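Side-chain contacts in SusD homolog (Bacteroides ovatus, PDB 4F53), which probably binds mucin O-glycans as a TPR-like, SusD-family outer-membrane lipoprotein: residues T128-P133 with E444-Y449; T208-G213 with A348-N353; S264-C269 with G408-N413. One frame throughout, in Å; residues are numbered along the deposited sequence.

Contact 1: T128-P133 with E444-Y449; sequences TDTYGP and ESWTEY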
loop_
_atom_site.group_PDB
_atom_site.type_symbol
_atom_site.label_atom_id
_atom_site.label_comp_id
_atom_site.label_asym_id
_atom_site.label_seq_id
_atom_site.Cartn_x
_atom_site.Cartn_y
_atom_site.Cartn_z
ATOM N N THR A 128 2.935 -8.119 -8.568
ATOM C CA THR A 128 2.855 -9.507 -8.109
ATOM C C THR A 128 2.020 -9.588 -6.810
ATOM O O THR A 128 1.253 -10.538 -6.633
ATOM C CB THR A 128 4.216 -10.221 -8.006
ATOM O OG1 THR A 128 3.922 -11.575 -7.701
ATOM C CG2 THR A 128 5.146 -9.653 -6.906
ATOM N N ASP A 129 2.093 -8.578 -5.954
ATOM C CA ASP A 129 1.269 -8.556 -4.733
ATOM C C ASP A 129 -0.215 -8.354 -5.053
ATOM O O ASP A 129 -1.050 -8.658 -4.207
ATOM C CB ASP A 129 1.760 -7.497 -3.738
ATOM C CG ASP A 129 3.085 -7.874 -3.076
ATOM O OD1 ASP A 129 3.550 -9.017 -3.274
ATOM O OD2 ASP A 129 3.648 -7.027 -2.358
ATOM N N THR A 130 -0.553 -7.890 -6.284
ATOM C CA THR A 130 -1.951 -7.745 -6.715
ATOM C C THR A 130 -2.461 -9.044 -7.362
ATOM O O THR A 130 -3.605 -9.428 -7.132
ATOM C CB THR A 130 -2.104 -6.552 -7.689
ATOM O OG1 THR A 130 -1.582 -5.381 -7.084
ATOM C CG2 THR A 130 -3.548 -6.285 -8.084
ATOM N N TYR A 131 -1.626 -9.710 -8.173
ATOM C CA TYR A 131 -2.032 -10.840 -9.020
ATOM C C TYR A 131 -1.505 -12.223 -8.697
ATOM O O TYR A 131 -2.191 -13.191 -9.010
ATOM C CB TYR A 131 -1.644 -10.535 -10.482
ATOM C CG TYR A 131 -2.474 -9.399 -11.039
ATOM C CD1 TYR A 131 -3.775 -9.617 -11.489
ATOM C CD2 TYR A 131 -1.997 -8.089 -11.023
ATOM C CE1 TYR A 131 -4.573 -8.562 -11.927
ATOM C CE2 TYR A 131 -2.794 -7.023 -11.435
ATOM C CZ TYR A 131 -4.089 -7.262 -11.861
ATOM O OH TYR A 131 -4.866 -6.213 -12.246
ATOM N N GLY A 132 -0.309 -12.316 -8.132
ATOM C CA GLY A 132 0.356 -13.589 -7.885
ATOM C C GLY A 132 1.347 -13.812 -9.012
ATOM O O GLY A 132 2.167 -12.920 -9.246
ATOM N N PRO A 133 1.267 -14.925 -9.792
ATOM C CA PRO A 133 2.183 -15.086 -10.945
ATOM C C PRO A 133 2.041 -13.929 -11.948
ATOM O O PRO A 133 0.921 -13.469 -12.199
ATOM C CB PRO A 133 1.738 -16.426 -11.584
ATOM C CG PRO A 133 1.048 -17.147 -10.492
ATOM C CD PRO A 133 0.354 -16.083 -9.680
ATOM N N GLU A 444 0.580 -1.099 0.184
ATOM C CA GLU A 444 1.352 -1.793 1.215
ATOM C C GLU A 444 0.428 -2.299 2.317
ATOM O O GLU A 444 0.578 -3.444 2.729
ATOM C CB GLU A 444 2.490 -0.894 1.798
ATOM C CG GLU A 444 3.485 -1.660 2.665
ATOM C CD GLU A 444 4.066 -2.982 2.154
ATOM O OE1 GLU A 444 4.249 -3.153 0.924
ATOM O OE2 GLU A 444 4.355 -3.852 3.004
ATOM N N SER A 445 -0.504 -1.461 2.781
ATOM C CA SER A 445 -1.424 -1.823 3.880
ATOM C C SER A 445 -2.437 -2.908 3.487
ATOM O O SER A 445 -2.818 -3.689 4.354
ATOM C CB SER A 445 -2.145 -0.596 4.432
ATOM O OG SER A 445 -1.162 0.149 5.126
ATOM N N TRP A 446 -2.840 -2.978 2.206
ATOM C CA TRP A 446 -3.698 -4.062 1.707
ATOM C C TRP A 446 -2.876 -5.387 1.740
ATOM O O TRP A 446 -3.346 -6.421 2.233
ATOM C CB TRP A 446 -4.247 -3.765 0.276
ATOM C CG TRP A 446 -5.019 -4.921 -0.332
ATOM C CD1 TRP A 446 -5.863 -5.777 0.322
ATOM C CD2 TRP A 446 -5.019 -5.338 -1.716
ATOM N NE1 TRP A 446 -6.393 -6.693 -0.564
ATOM C CE2 TRP A 446 -5.871 -6.468 -1.813
ATOM C CE3 TRP A 446 -4.360 -4.880 -2.886
ATOM C CZ2 TRP A 446 -6.113 -7.130 -3.036
ATOM C CZ3 TRP A 446 -4.591 -5.543 -4.092
ATOM C CH2 TRP A 446 -5.452 -6.654 -4.160
ATOM N N THR A 447 -1.627 -5.334 1.281
ATOM C CA THR A 447 -0.755 -6.514 1.291
ATOM C C THR A 447 -0.554 -7.006 2.753
ATOM O O THR A 447 -0.607 -8.203 3.017
ATOM C CB THR A 447 0.572 -6.170 0.592
ATOM O OG1 THR A 447 0.299 -5.824 -0.772
ATOM C CG2 THR A 447 1.555 -7.289 0.641
ATOM N N GLU A 448 -0.362 -6.082 3.686
ATOM C CA GLU A 448 -0.103 -6.433 5.086
ATOM C C GLU A 448 -1.359 -6.944 5.792
ATOM O O GLU A 448 -1.258 -7.808 6.658
ATOM C CB GLU A 448 0.560 -5.241 5.825
ATOM C CG GLU A 448 2.013 -5.094 5.347
ATOM C CD GLU A 448 2.895 -6.310 5.612
ATOM O OE1 GLU A 448 3.396 -6.407 6.751
ATOM O OE2 GLU A 448 3.029 -7.194 4.730
ATOM N N TYR A 449 -2.539 -6.447 5.379
ATOM C CA TYR A 449 -3.824 -6.898 5.901
ATOM C C TYR A 449 -4.048 -8.375 5.499
ATOM O O TYR A 449 -4.434 -9.220 6.328
ATOM C CB TYR A 449 -4.961 -5.997 5.394
ATOM C CG TYR A 449 -6.310 -6.564 5.736
ATOM C CD1 TYR A 449 -6.802 -6.497 7.035
ATOM C CD2 TYR A 449 -7.043 -7.291 4.792
ATOM C CE1 TYR A 449 -8.011 -7.091 7.381
ATOM C CE2 TYR A 449 -8.266 -7.878 5.125
ATOM C CZ TYR A 449 -8.747 -7.768 6.421
ATOM O OH TYR A 449 -9.935 -8.347 6.791
HETATM O O HOH W 1 2.396 -4.662 -2.085
#
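Asp129 and Thr447 face each other with their side chains at about a right angle, the carboxylate crossing the short branched end of the threonine. The touching atoms are Asp129 OD2 and the methyl Thr447 CG2, 3.7 Å apart, while Asp129 CB lies 3.7 Å from Thr447 OG1. The two polar ends are joined through a water, which donates to Asp129 OD2 over 2.7 Å and lies 2.7 Å from Thr447 OG1; this hydroxyl is also hydrogen-bonded to Met443, one turn earlier. With CG beside its own backbone N (chi1 -71°), Asp129 places OD2 against the Thr447 methyl. Alongside this pair, Thr130 meets Trp446, again nearly at a right angle: the methyl CG2 comes to the edge of the indole, near its plane, 4.2 Å from Trp446 CZ3. Trp446 holds CG anti to its backbone N (chi1 174°), which carries the six-membered ring across to Thr130. The contact thus joins the C-terminal end of helix 110-131 to helix 442-452 in the interior of the TPR-like helical fold of the SusD family. Gly132 ends the first helix with positive phi, where a side chain would press on the preceding carbonyl, and Thr128 OG1 donates to Gly132 O over 2.7 Å. Both Asp129 oxygens have further partners: OD1 accepts from Tyr156 OH and Trp517 NE1, and OD2 forms a salt bridge with Arg207. With an alanine at Asp129, Arg207 would probably lose one of its carboxylate mates, and the water its bond on that side. The Thr130 hydroxyl turns back to Arg126 O.

Contact 2: T208-G213 with A348-N353; sequences TCYVAG and ALRNWN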
loop_
_atom_site.group_PDB
_atom_site.type_symbol
_atom_site.label_atom_id
_atom_site.label_comp_id
_atom_site.label_asym_id
_atom_site.label_seq_id
_atom_site.Cartn_x
_atom_site.Cartn_y
_atom_site.Cartn_z
ATOM N N THR A 208 7.543 -12.966 3.241
ATOM C CA THR A 208 7.655 -14.388 2.970
ATOM C C THR A 208 7.755 -15.233 4.236
ATOM O O THR A 208 8.071 -16.411 4.126
ATOM C CB THR A 208 8.884 -14.628 2.102
ATOM O OG1 THR A 208 10.049 -14.215 2.829
ATOM C CG2 THR A 208 8.809 -13.926 0.740
ATOM N N CYS A 209 7.502 -14.645 5.426
ATOM C CA CYS A 209 7.691 -15.295 6.735
ATOM C C CYS A 209 6.749 -16.501 6.971
ATOM O O CYS A 209 7.053 -17.321 7.823
ATOM C CB CYS A 209 7.570 -14.272 7.872
ATOM S SG CYS A 209 5.868 -13.746 8.204
ATOM N N TYR A 210 5.618 -16.611 6.266
ATOM C CA TYR A 210 4.715 -17.745 6.492
ATOM C C TYR A 210 4.970 -18.911 5.545
ATOM O O TYR A 210 4.443 -19.994 5.784
ATOM C CB TYR A 210 3.243 -17.332 6.421
ATOM C CG TYR A 210 2.834 -16.472 7.591
ATOM C CD1 TYR A 210 2.825 -16.983 8.887
ATOM C CD2 TYR A 210 2.492 -15.136 7.411
ATOM C CE1 TYR A 210 2.485 -16.180 9.978
ATOM C CE2 TYR A 210 2.128 -14.327 8.491
ATOM C CZ TYR A 210 2.143 -14.849 9.774
ATOM O OH TYR A 210 1.772 -14.046 10.821
ATOM N N VAL A 211 5.765 -18.699 4.499
ATOM C CA VAL A 211 6.104 -19.732 3.517
ATOM C C VAL A 211 7.137 -20.717 4.097
ATOM O O VAL A 211 8.306 -20.367 4.274
ATOM C CB VAL A 211 6.619 -19.118 2.198
ATOM C CG1 VAL A 211 6.836 -20.217 1.148
ATOM C CG2 VAL A 211 5.679 -18.035 1.688
ATOM N N ALA A 212 6.700 -21.955 4.357
ATOM C CA ALA A 212 7.565 -23.007 4.908
ATOM C C ALA A 212 8.740 -23.339 3.963
ATOM O O ALA A 212 8.536 -23.586 2.770
ATOM C CB ALA A 212 6.743 -24.268 5.169
ATOM N N GLY A 213 9.950 -23.285 4.505
ATOM C CA GLY A 213 11.186 -23.613 3.800
ATOM C C GLY A 213 11.652 -22.616 2.757
ATOM O O GLY A 213 12.589 -22.915 2.006
ATOM N N ALA A 348 11.528 -8.806 15.608
ATOM C CA ALA A 348 11.972 -9.016 16.988
ATOM C C ALA A 348 10.971 -9.943 17.700
ATOM O O ALA A 348 11.382 -10.843 18.435
ATOM C CB ALA A 348 12.127 -7.679 17.711
ATOM N N LEU A 349 9.667 -9.770 17.402
ATOM C CA LEU A 349 8.580 -10.618 17.913
ATOM C C LEU A 349 8.732 -12.070 17.419
ATOM O O LEU A 349 8.426 -13.001 18.162
ATOM C CB LEU A 349 7.222 -10.036 17.470
ATOM C CG LEU A 349 5.977 -10.670 18.089
ATOM C CD1 LEU A 349 5.904 -10.398 19.583
ATOM C CD2 LEU A 349 4.746 -10.259 17.353
ATOM N N ARG A 350 9.238 -12.250 16.172
ATOM C CA ARG A 350 9.493 -13.540 15.534
ATOM C C ARG A 350 10.826 -14.108 15.988
ATOM O O ARG A 350 11.243 -15.170 15.515
ATOM C CB ARG A 350 9.441 -13.420 13.999
ATOM C CG ARG A 350 8.066 -13.035 13.499
ATOM C CD ARG A 350 7.929 -13.135 11.984
ATOM N NE ARG A 350 6.613 -12.632 11.605
ATOM C CZ ARG A 350 5.476 -13.325 11.671
ATOM N NH1 ARG A 350 5.485 -14.603 12.033
ATOM N NH2 ARG A 350 4.328 -12.753 11.355
ATOM N N ASN A 351 11.473 -13.438 16.950
ATOM C CA ASN A 351 12.729 -13.865 17.543
ATOM C C ASN A 351 13.902 -13.801 16.506
ATOM O O ASN A 351 14.833 -14.614 16.523
ATOM C CB ASN A 351 12.567 -15.262 18.181
ATOM C CG ASN A 351 13.742 -15.735 18.987
ATOM O OD1 ASN A 351 14.370 -14.973 19.708
ATOM N ND2 ASN A 351 14.039 -17.008 18.893
ATOM N N TRP A 352 13.876 -12.781 15.655
ATOM C CA TRP A 352 14.960 -12.538 14.703
ATOM C C TRP A 352 15.838 -11.468 15.275
ATOM O O TRP A 352 15.368 -10.685 16.100
ATOM C CB TRP A 352 14.413 -12.117 13.332
ATOM C CG TRP A 352 13.550 -13.153 12.688
ATOM C CD1 TRP A 352 13.342 -14.441 13.102
ATOM C CD2 TRP A 352 12.799 -12.990 11.483
ATOM N NE1 TRP A 352 12.498 -15.087 12.235
ATOM C CE2 TRP A 352 12.140 -14.219 11.231
ATOM C CE3 TRP A 352 12.640 -11.930 10.575
ATOM C CZ2 TRP A 352 11.334 -14.417 10.104
ATOM C CZ3 TRP A 352 11.814 -12.120 9.472
ATOM C CH2 TRP A 352 11.165 -13.346 9.251
ATOM N N ASN A 353 17.097 -11.417 14.859
ATOM C CA ASN A 353 18.035 -10.419 15.387
ATOM C C ASN A 353 17.841 -9.065 14.647
ATOM O O ASN A 353 18.471 -8.798 13.625
ATOM C CB ASN A 353 19.480 -10.940 15.307
ATOM C CG ASN A 353 20.516 -10.044 15.958
ATOM O OD1 ASN A 353 20.221 -8.986 16.514
ATOM N ND2 ASN A 353 21.769 -10.419 15.844
#
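Cys209 holds SG in the crowded position between its backbone N and carbonyl carbon (chi1 75°), and that rotation aims the sulfur at Arg350, whose chain comes to meet it, extended from CG to NE. The sulfur settles over the centre of one face of the guanidinium, with Cys209 SG 3.5 Å from Arg350 CZ. The same sulfur also lies over a face of the Tyr210 ring, displaced toward the rim. Tyr210 approaches the guanidinium from another direction: its phenol oxygen sits at the edge of the group, close to the plane, and Arg350 NH2 donates to Tyr210 OH over 2.9 Å with an N-H...O angle of 158°. Ring and guanidinium planes are 86° apart, and the contact is made through the phenol oxygen. At the root of the cysteine side chain, Cys209 CB packs 4.0 Å from Trp352 CH2, and the indole carries Arg350 CB over one of its faces.

Both segments follow the C-terminal end of a helix. Thr208 to Val211 form a type I beta turn just after helix 190-207, while helix 337-349 closes in a Schellman motif with Asn351, at positive phi, as its C-prime residue; there Asn351 N bonds to Ala348 O at 3.0 Å. Two helix ends therefore meet near the surface. Arg451 of helix 442-452 touches Cys209, Tyr210 and Arg350, and helix 221-231 packs on Trp352.

Arg350 NH2 also makes a salt bridge with Glu346, one turn earlier in helix 337-349, so part of the charge is probably balanced there, with Arg451 also close by. The bond across the contact goes to a neutral hydroxyl used as acceptor, which probably adds to the Glu346 salt bridge in fixing the direction of the guanidinium rather than offsetting its charge.

Contact 3: S264-C269 with G408-N413; sequences SADLTC and GAINTN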
loop_
_atom_site.group_PDB
_atom_site.type_symbol
_atom_site.label_atom_id
_atom_site.label_comp_id
_atom_site.label_asym_id
_atom_site.label_seq_id
_atom_site.Cartn_x
_atom_site.Cartn_y
_atom_site.Cartn_z
ATOM N N SER A 264 -12.115 6.631 5.276
ATOM C CA SER A 264 -12.909 5.471 5.686
ATOM C C SER A 264 -13.373 5.594 7.126
ATOM O O SER A 264 -12.716 6.228 7.975
ATOM C CB SER A 264 -12.095 4.187 5.541
ATOM O OG SER A 264 -11.057 4.136 6.501
ATOM N N ALA A 265 -14.491 4.943 7.407
ATOM C CA ALA A 265 -15.066 4.872 8.742
ATOM C C ALA A 265 -14.103 4.083 9.690
ATOM O O ALA A 265 -13.995 4.418 10.867
ATOM C CB ALA A 265 -16.429 4.205 8.671
ATOM N N ASP A 266 -13.368 3.078 9.148
ATOM C CA ASP A 266 -12.404 2.269 9.896
ATOM C C ASP A 266 -11.265 3.120 10.493
ATOM O O ASP A 266 -10.947 2.980 11.666
ATOM C CB ASP A 266 -11.799 1.162 8.990
ATOM C CG ASP A 266 -12.837 0.421 8.167
ATOM O OD1 ASP A 266 -13.351 1.009 7.189
ATOM O OD2 ASP A 266 -13.171 -0.708 8.529
ATOM N N LEU A 267 -10.671 3.996 9.685
ATOM C CA LEU A 267 -9.563 4.844 10.089
ATOM C C LEU A 267 -9.985 5.821 11.197
ATOM O O LEU A 267 -9.246 5.958 12.164
ATOM C CB LEU A 267 -8.999 5.577 8.856
ATOM C CG LEU A 267 -7.597 6.190 8.920
ATOM C CD1 LEU A 267 -6.520 5.176 9.315
ATOM C CD2 LEU A 267 -7.236 6.791 7.599
ATOM N N THR A 268 -11.183 6.441 11.111
ATOM C CA THR A 268 -11.628 7.329 12.178
ATOM C C THR A 268 -12.048 6.507 13.432
ATOM O O THR A 268 -11.869 7.000 14.541
ATOM C CB THR A 268 -12.704 8.336 11.709
ATOM O OG1 THR A 268 -13.850 7.637 11.239
ATOM C CG2 THR A 268 -12.177 9.303 10.617
ATOM N N CYS A 269 -12.527 5.260 13.279
ATOM C CA CYS A 269 -12.879 4.414 14.431
ATOM C C CYS A 269 -11.651 4.143 15.327
ATOM O O CYS A 269 -11.734 4.324 16.538
ATOM C CB CYS A 269 -13.524 3.113 13.978
ATOM S SG CYS A 269 -15.270 3.281 13.560
ATOM N N GLY A 408 -21.884 0.029 11.715
ATOM C CA GLY A 408 -21.314 -1.302 11.845
ATOM C C GLY A 408 -20.352 -1.339 13.005
ATOM O O GLY A 408 -20.296 -0.388 13.790
ATOM N N ALA A 409 -19.597 -2.435 13.148
ATOM C CA ALA A 409 -18.659 -2.523 14.255
ATOM C C ALA A 409 -17.433 -3.301 13.892
ATOM O O ALA A 409 -17.535 -4.317 13.203
ATOM C CB ALA A 409 -19.323 -3.155 15.463
ATOM N N ILE A 410 -16.262 -2.799 14.326
ATOM C CA ILE A 410 -14.976 -3.478 14.186
ATOM C C ILE A 410 -14.843 -4.363 15.427
ATOM O O ILE A 410 -14.955 -3.868 16.553
ATOM C CB ILE A 410 -13.767 -2.520 13.990
ATOM C CG1 ILE A 410 -13.887 -1.730 12.661
ATOM C CG2 ILE A 410 -12.452 -3.323 14.035
ATOM C CD1 ILE A 410 -13.116 -0.475 12.596
ATOM N N ASN A 411 -14.652 -5.652 15.242
ATOM C CA ASN A 411 -14.543 -6.520 16.410
ATOM C C ASN A 411 -13.071 -6.735 16.773
ATOM O O ASN A 411 -12.404 -7.619 16.217
ATOM C CB ASN A 411 -15.295 -7.833 16.170
ATOM C CG ASN A 411 -16.776 -7.592 15.871
ATOM O OD1 ASN A 411 -17.519 -6.939 16.639
ATOM N ND2 ASN A 411 -17.222 -8.059 14.708
ATOM N N THR A 412 -12.552 -5.880 17.673
ATOM C CA THR A 412 -11.150 -5.951 18.122
ATOM C C THR A 412 -11.012 -5.323 19.497
ATOM O O THR A 412 -11.722 -4.370 19.801
ATOM C CB THR A 412 -10.168 -5.258 17.108
ATOM O OG1 THR A 412 -8.857 -5.412 17.612
ATOM C CG2 THR A 412 -10.393 -3.737 16.969
ATOM N N ASN A 413 -10.035 -5.778 20.274
ATOM C CA ASN A 413 -9.739 -5.206 21.594
ATOM C C ASN A 413 -8.350 -4.561 21.604
ATOM O O ASN A 413 -7.863 -4.175 22.673
ATOM C CB ASN A 413 -9.835 -6.270 22.697
ATOM C CG ASN A 413 -11.127 -6.216 23.470
ATOM O OD1 ASN A 413 -11.508 -5.178 24.032
ATOM N ND2 ASN A 413 -11.826 -7.344 23.521
#
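Ile410 brings the tip of its longer branch against the start of helix 265-273, and it loses much more surface to the contact than either of its partners, Asp266 and Cys269. One methyl does the touching: Ile410 CD1 lies 3.9 Å from Cys269 CB and equally 3.9 Å from Asp266 CA. It therefore rests between two residues three apart on the helix, against the backbone of one and the side-chain root of the other. The reach follows from the torsions, CG1 beside the backbone N (chi1 -64°) and CD1 swung out nearly anti to CA (chi2 158°).

Asp266 crosses the isoleucine at about a right angle, and its carboxylate oxygen OD2 stands 4.1 Å from Ile410 CD1, a flanking contact with no polar component. Its polar work is done elsewhere: OD1 forms a salt bridge with Arg307, and OD2 accepts from Met458 N. Lying in the first turn, the carboxylate is also likely to be stabilised by the positive end of the helix. Cys269 offers its CB to the methyl.

The helix start is held by a conventional cap. Ser264 is the N-cap residue, and Leu267 N donates to Ser264 OG over 3.2 Å with an N-H...O angle of 161°, at the start of the helix on which the isoleucine rests.

This is plain packing between an irregular segment and a helix. Helix 265-273 follows directly on strand 261-263, which pairs antiparallel with strand 62-64, whereas 408-413 belongs to the long loop running from helix 379-383 to helix 423-438. Tyr392 from that loop touches Ala265 and Cys269, Tyr270 further along the helix touches Ile410, and Thr412 bonds to Glu428, so the segment touches helix 265-273 and reaches helix 423-438 through Thr412.

Contact 1 lies deepest, its centre about 8 Å from the centre of the chain, against about 21 Å for contact 2 and about 19 Å for contact 3. Along the sequence both fall within the loop closed by contact 1, and their segments alternate. Centres of contacts 1 and 2 are about 18 Å apart, nearest atoms about 7 Å; Arg207, directly before 208-213, forms salt bridges with Asp129, Glu444 and Glu448, and Arg451 pairs with Glu448 while touching contact 2. Contacts 1 and 3 have about 22 Å between centres, nearest atoms about 8 Å; Tyr61 bonds to Ser445 through its hydroxyl and to Ser264 through its backbone. Contacts 2 and 3 stand farthest apart, about 29 Å between centres.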